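PDB 1COT: cytochrome c-550 from Paracoccus denitrificans, which binds one covalently attached heme c and probably serves as an electron carrier, shuttling electrons through the redox iron of that group. Local coordinates for residues F102-G105 and K106-D110; V112-L115 and A116-P120. One frame throughout, in Å; residues are numbered along the deposited sequence.

Contact 1: F102-G105 and K106-D110. With HEC (heme c), chain B.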
loop_
_atom_site.group_PDB
_atom_site.type_symbol
_atom_site.label_atom_id
_atom_site.label_comp_id
_atom_site.label_asym_id
_atom_site.label_seq_id
_atom_site.Cartn_x
_atom_site.Cartn_y
_atom_site.Cartn_z
ATOM N N PHE A 102 8.105 -7.516 2.008
ATOM C CA PHE A 102 7.249 -7.942 3.098
ATOM C C PHE A 102 5.962 -8.561 2.595
ATOM O O PHE A 102 5.337 -8.034 1.674
ATOM C CB PHE A 102 6.882 -6.725 3.939
ATOM C CG PHE A 102 6.322 -7.102 5.279
ATOM C CD1 PHE A 102 7.192 -7.532 6.284
ATOM C CD2 PHE A 102 4.950 -7.001 5.498
ATOM C CE1 PHE A 102 6.719 -7.868 7.549
ATOM C CE2 PHE A 102 4.446 -7.341 6.751
ATOM C CZ PHE A 102 5.342 -7.755 7.740
ATOM N N LYS A 103 5.565 -9.672 3.204
ATOM C CA LYS A 103 4.354 -10.354 2.799
ATOM C C LYS A 103 3.454 -10.515 3.998
ATOM O O LYS A 103 3.923 -10.743 5.110
ATOM C CB LYS A 103 4.663 -11.783 2.352
ATOM C CG LYS A 103 5.646 -11.869 1.195
ATOM C CD LYS A 103 6.351 -13.223 1.094
ATOM C CE LYS A 103 7.790 -13.103 0.660
ATOM N NZ LYS A 103 8.739 -13.825 1.512
ATOM N N MET A 104 2.159 -10.415 3.747
ATOM C CA MET A 104 1.190 -10.579 4.806
ATOM C C MET A 104 0.252 -11.701 4.405
ATOM O O MET A 104 -0.583 -11.525 3.522
ATOM C CB MET A 104 0.445 -9.275 5.108
ATOM C CG MET A 104 0.161 -9.139 6.577
ATOM S SD MET A 104 -1.333 -8.157 6.808
ATOM C CE MET A 104 -1.306 -7.963 8.604
ATOM N N GLY A 105 0.408 -12.860 5.043
ATOM C CA GLY A 105 -0.405 -14.025 4.719
ATOM C C GLY A 105 -1.746 -14.157 5.413
ATOM O O GLY A 105 -2.523 -15.057 5.090
ATOM N N LYS A 106 -2.030 -13.303 6.370
ATOM C CA LYS A 106 -3.307 -13.423 7.027
ATOM C C LYS A 106 -3.700 -12.061 7.570
ATOM O O LYS A 106 -2.851 -11.192 7.746
ATOM C CB LYS A 106 -3.299 -14.474 8.126
ATOM C CG LYS A 106 -2.418 -14.039 9.286
ATOM C CD LYS A 106 -2.138 -15.084 10.356
ATOM C CE LYS A 106 -1.636 -14.497 11.668
ATOM N NZ LYS A 106 -1.773 -15.411 12.814
ATOM N N ASN A 107 -4.991 -11.872 7.810
ATOM C CA ASN A 107 -5.490 -10.610 8.334
ATOM C C ASN A 107 -5.318 -9.418 7.420
ATOM O O ASN A 107 -5.311 -8.276 7.863
ATOM C CB ASN A 107 -4.887 -10.267 9.705
ATOM C CG ASN A 107 -5.191 -11.381 10.673
ATOM O OD1 ASN A 107 -6.305 -11.922 10.694
ATOM N ND2 ASN A 107 -4.186 -11.744 11.464
ATOM N N GLN A 108 -5.184 -9.712 6.128
ATOM C CA GLN A 108 -5.017 -8.665 5.129
ATOM C C GLN A 108 -6.199 -7.698 5.115
ATOM O O GLN A 108 -6.027 -6.489 5.043
ATOM C CB GLN A 108 -4.735 -9.219 3.710
ATOM C CG GLN A 108 -3.513 -10.155 3.602
ATOM C CD GLN A 108 -3.981 -11.583 3.664
ATOM O OE1 GLN A 108 -4.729 -11.963 4.567
ATOM N NE2 GLN A 108 -3.553 -12.394 2.704
ATOM N N ALA A 109 -7.415 -8.226 5.180
ATOM C CA ALA A 109 -8.596 -7.380 5.167
ATOM C C ALA A 109 -8.676 -6.390 6.327
ATOM O O ALA A 109 -9.170 -5.279 6.165
ATOM C CB ALA A 109 -9.860 -8.225 5.121
ATOM N N ASP A 110 -8.192 -6.794 7.498
ATOM C CA ASP A 110 -8.227 -5.917 8.649
ATOM C C ASP A 110 -7.302 -4.741 8.448
ATOM O O ASP A 110 -7.668 -3.593 8.649
ATOM C CB ASP A 110 -7.751 -6.675 9.884
ATOM C CG ASP A 110 -8.663 -7.786 10.289
ATOM O OD1 ASP A 110 -9.901 -7.657 9.899
ATOM O OD2 ASP A 110 -8.270 -8.730 10.937
HETATM FE FE HEC B . 4.847 -1.527 2.174
HETATM C CHA HEC B . 4.884 0.052 -0.792
HETATM C CHB HEC B . 1.486 -1.613 2.118
HETATM C CHC HEC B . 4.812 -3.131 5.168
HETATM C CHD HEC B . 8.221 -1.351 2.346
HETATM N NA HEC B . 3.451 -0.927 0.924
HETATM C C1A HEC B . 3.684 -0.267 -0.277
HETATM C C2A HEC B . 2.416 0.026 -0.907
HETATM C C3A HEC B . 1.440 -0.436 -0.105
HETATM C C4A HEC B . 2.087 -1.019 1.027
HETATM C CMA HEC B . -0.054 -0.380 -0.320
HETATM C CAA HEC B . 2.259 0.724 -2.231
HETATM C CBA HEC B . 2.100 2.231 -1.980
HETATM C CGA HEC B . 1.821 3.106 -3.206
HETATM O O1A HEC B . 2.091 4.253 -2.977
HETATM O O2A HEC B . 1.384 2.738 -4.269
HETATM N NB HEC B . 3.473 -2.248 3.385
HETATM C C1B HEC B . 2.133 -2.120 3.190
HETATM C C2B HEC B . 1.463 -2.715 4.305
HETATM C C3B HEC B . 2.402 -3.141 5.134
HETATM C C4B HEC B . 3.644 -2.858 4.557
HETATM C CMB HEC B . -0.071 -2.817 4.408
HETATM C CAB HEC B . 2.182 -3.923 6.366
HETATM C CBB HEC B . 1.420 -5.218 6.359
HETATM N NC HEC B . 6.181 -2.136 3.461
HETATM C C1C HEC B . 6.009 -2.771 4.663
HETATM C C2C HEC B . 7.284 -2.997 5.310
HETATM C C3C HEC B . 8.238 -2.476 4.508
HETATM C C4C HEC B . 7.551 -1.933 3.378
HETATM C CMC HEC B . 7.473 -3.700 6.650
HETATM C CAC HEC B . 9.730 -2.418 4.697
HETATM C CBC HEC B . 10.623 -3.411 5.371
HETATM N ND HEC B . 6.281 -0.826 0.991
HETATM C C1D HEC B . 7.626 -0.837 1.256
HETATM C C2D HEC B . 8.326 -0.203 0.155
HETATM C C3D HEC B . 7.364 0.196 -0.699
HETATM C C4D HEC B . 6.100 -0.204 -0.193
HETATM C CMD HEC B . 9.824 -0.041 0.026
HETATM C CAD HEC B . 7.576 0.803 -2.031
HETATM C CBD HEC B . 7.528 -0.441 -2.971
HETATM C CGD HEC B . 8.109 -0.308 -4.328
HETATM O O1D HEC B . 8.510 0.728 -4.803
HETATM O O2D HEC B . 8.138 -1.378 -4.989
HETATM O O HOH W 1 -3.745 -15.365 2.727
#
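From M104 through G105 to Q108 the chain leaves an extended loop and turns into helix 108-117, with N107 at the N-cap position in a left-handed conformation (phi 65°, psi 23°) and a weak hydrogen bond from D110 N to N107 O (3.3 Å). M104 spans this bend from the inside: its chain runs extended beyond CG, so that SD passes 3.5 Å from the carbonyl oxygen K106 O and the terminal CE lies near both K106 O and N107 O, a van der Waals contact of thioether and methyl with two backbone carbonyls. On the other flank Q108, bent at chi2 (97°), folds its amide back over the loop; CG lies 3.2 Å from M104 O. NE2 is equally near that oxygen, but the angle is too poor for a hydrogen bond. The amide is held instead by T81 OG1 and by a water that accepts from Q108 NE2 at 3.0 Å and donates to G105 O at 2.7 Å, bridging the helix start to the loop. Shortening Q108 to an alanine would remove the amide and is likely to leave T81 OG1 and the water without this partner and the M104 carbonyl less covered. Further back, F102 belongs to the heme pocket: one face of its ring receives the heme methyl CMC, 3.8 Å above the plane and shifted toward the rim, while CE2 meets CBB of the heme at 3.7 Å. CBB also comes within 4.1 Å of M104 SD. The turn is pinned to helix 73-81, where M104 pairs through its backbone with V80 and Q108 packs on I77 and V80; helix 5-11 meets M104 through E11 and D110 through K7.

Contact 2: V112-L115 and A116-P120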
loop_
_atom_site.group_PDB
_atom_site.type_symbol
_atom_site.label_atom_id
_atom_site.label_comp_id
_atom_site.label_asym_id
_atom_site.label_seq_id
_atom_site.Cartn_x
_atom_site.Cartn_y
_atom_site.Cartn_z
ATOM N N VAL A 112 -6.246 -3.629 5.678
ATOM C CA VAL A 112 -6.768 -2.813 4.600
ATOM C C VAL A 112 -7.914 -1.931 5.090
ATOM O O VAL A 112 -8.041 -0.771 4.701
ATOM C CB VAL A 112 -7.056 -3.628 3.345
ATOM C CG1 VAL A 112 -7.855 -2.803 2.341
ATOM C CG2 VAL A 112 -5.747 -4.079 2.728
ATOM N N ALA A 113 -8.745 -2.480 5.970
ATOM C CA ALA A 113 -9.861 -1.728 6.525
ATOM C C ALA A 113 -9.345 -0.497 7.273
ATOM O O ALA A 113 -9.927 0.583 7.230
ATOM C CB ALA A 113 -10.690 -2.607 7.456
ATOM N N PHE A 114 -8.238 -0.660 7.969
ATOM C CA PHE A 114 -7.664 0.431 8.704
ATOM C C PHE A 114 -7.100 1.453 7.733
ATOM O O PHE A 114 -7.177 2.650 7.982
ATOM C CB PHE A 114 -6.528 -0.134 9.534
ATOM C CG PHE A 114 -5.793 0.907 10.306
ATOM C CD1 PHE A 114 -6.429 1.604 11.333
ATOM C CD2 PHE A 114 -4.451 1.118 10.011
ATOM C CE1 PHE A 114 -5.735 2.553 12.089
ATOM C CE2 PHE A 114 -3.744 2.053 10.769
ATOM C CZ PHE A 114 -4.392 2.754 11.785
ATOM N N LEU A 115 -6.503 0.988 6.631
ATOM C CA LEU A 115 -5.972 1.929 5.667
ATOM C C LEU A 115 -7.142 2.726 5.103
ATOM O O LEU A 115 -7.027 3.921 4.843
ATOM C CB LEU A 115 -5.282 1.182 4.521
ATOM C CG LEU A 115 -4.018 0.495 5.004
ATOM C CD1 LEU A 115 -3.397 -0.256 3.837
ATOM C CD2 LEU A 115 -3.025 1.533 5.521
ATOM N N ALA A 116 -8.272 2.058 4.925
ATOM C CA ALA A 116 -9.450 2.705 4.404
ATOM C C ALA A 116 -9.990 3.755 5.370
ATOM O O ALA A 116 -10.445 4.829 4.989
ATOM C CB ALA A 116 -10.516 1.667 4.112
ATOM N N GLN A 117 -9.924 3.447 6.649
ATOM C CA GLN A 117 -10.391 4.373 7.640
ATOM C C GLN A 117 -9.568 5.655 7.534
ATOM O O GLN A 117 -10.037 6.764 7.768
ATOM C CB GLN A 117 -10.212 3.694 9.009
ATOM C CG GLN A 117 -10.307 4.661 10.205
ATOM C CD GLN A 117 -10.226 3.946 11.538
ATOM O OE1 GLN A 117 -11.133 3.180 11.903
ATOM N NE2 GLN A 117 -9.153 4.206 12.282
ATOM N N ASN A 118 -8.302 5.471 7.171
ATOM C CA ASN A 118 -7.361 6.562 7.022
ATOM C C ASN A 118 -7.267 7.098 5.585
ATOM O O ASN A 118 -6.274 7.725 5.220
ATOM C CB ASN A 118 -5.992 6.195 7.617
ATOM C CG ASN A 118 -6.118 6.078 9.121
ATOM O OD1 ASN A 118 -6.257 7.098 9.816
ATOM N ND2 ASN A 118 -6.109 4.852 9.633
ATOM N N SER A 119 -8.321 6.885 4.794
ATOM C CA SER A 119 -8.451 7.335 3.408
ATOM C C SER A 119 -9.843 7.926 3.375
ATOM O O SER A 119 -10.718 7.469 2.651
ATOM C CB SER A 119 -8.383 6.158 2.446
ATOM O OG SER A 119 -7.058 5.672 2.490
ATOM N N PRO A 120 -10.023 8.953 4.205
ATOM C CA PRO A 120 -11.318 9.591 4.333
ATOM C C PRO A 120 -12.011 10.146 3.119
ATOM O O PRO A 120 -13.241 10.174 3.027
ATOM C CB PRO A 120 -11.173 10.643 5.434
ATOM C CG PRO A 120 -9.694 10.956 5.505
ATOM C CD PRO A 120 -8.978 9.760 4.893
#
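F114 O accepts two hydrogen bonds from N118, one from the backbone N at 3.1 Å and one from the side-chain ND2 at 3.0 Å, arriving from opposite faces of the carbonyl plane. Next to it, S119 OG donates to L115 O (2.9 Å) from above that carbonyl's plane, so the last turn of helix 108-117 is closed by side chains as well as by backbone. Regular i to i+4 bonds precede it, A116 N to V112 O (2.8 Å) and Q117 N to A113 O. With F114 CG anti to the backbone N (chi1 177°), the ring swings toward the helix end and takes N118 ND2 over one face, 3.3 Å above the plane and offset toward the rim. The amide and ring planes stand 74° apart. Q117 NE2 approaches the same ring obliquely, 3.8 Å from F114 CE1. S119 OG also bonds V43 N, and the N118 backbone pairs with G41, tying the chain end to the loop carrying both. In this C-terminal helix of the cytochrome c fold, L115 packs on F12 close to the heme. V112 and A116 rest on helix 73-81, A113, F114 and Q117 face helix 5-11, and F114 and N118 both reach I21 of strand 21-22.

Overall arrangement
Contacts 1 and 2 lie in series at the two ends of helix 108-117, their centres about 15 Å apart, and do not otherwise touch. Contact 1 is a surface contact at the helix start, where thioether and amide pack against backbone carbonyls and a water bridges the bend; contact 2 is mostly buried and relies on direct hydrogen bonds that close the helix end. Both draw on helices 5-11 and 73-81, the partners of this C-terminal helix in the cytochrome c fold. Each also nears the heme, contact 1 by F102 in its pocket and contact 2 by L115, whose side chain comes to about 4 Å from the heme, nearest atoms.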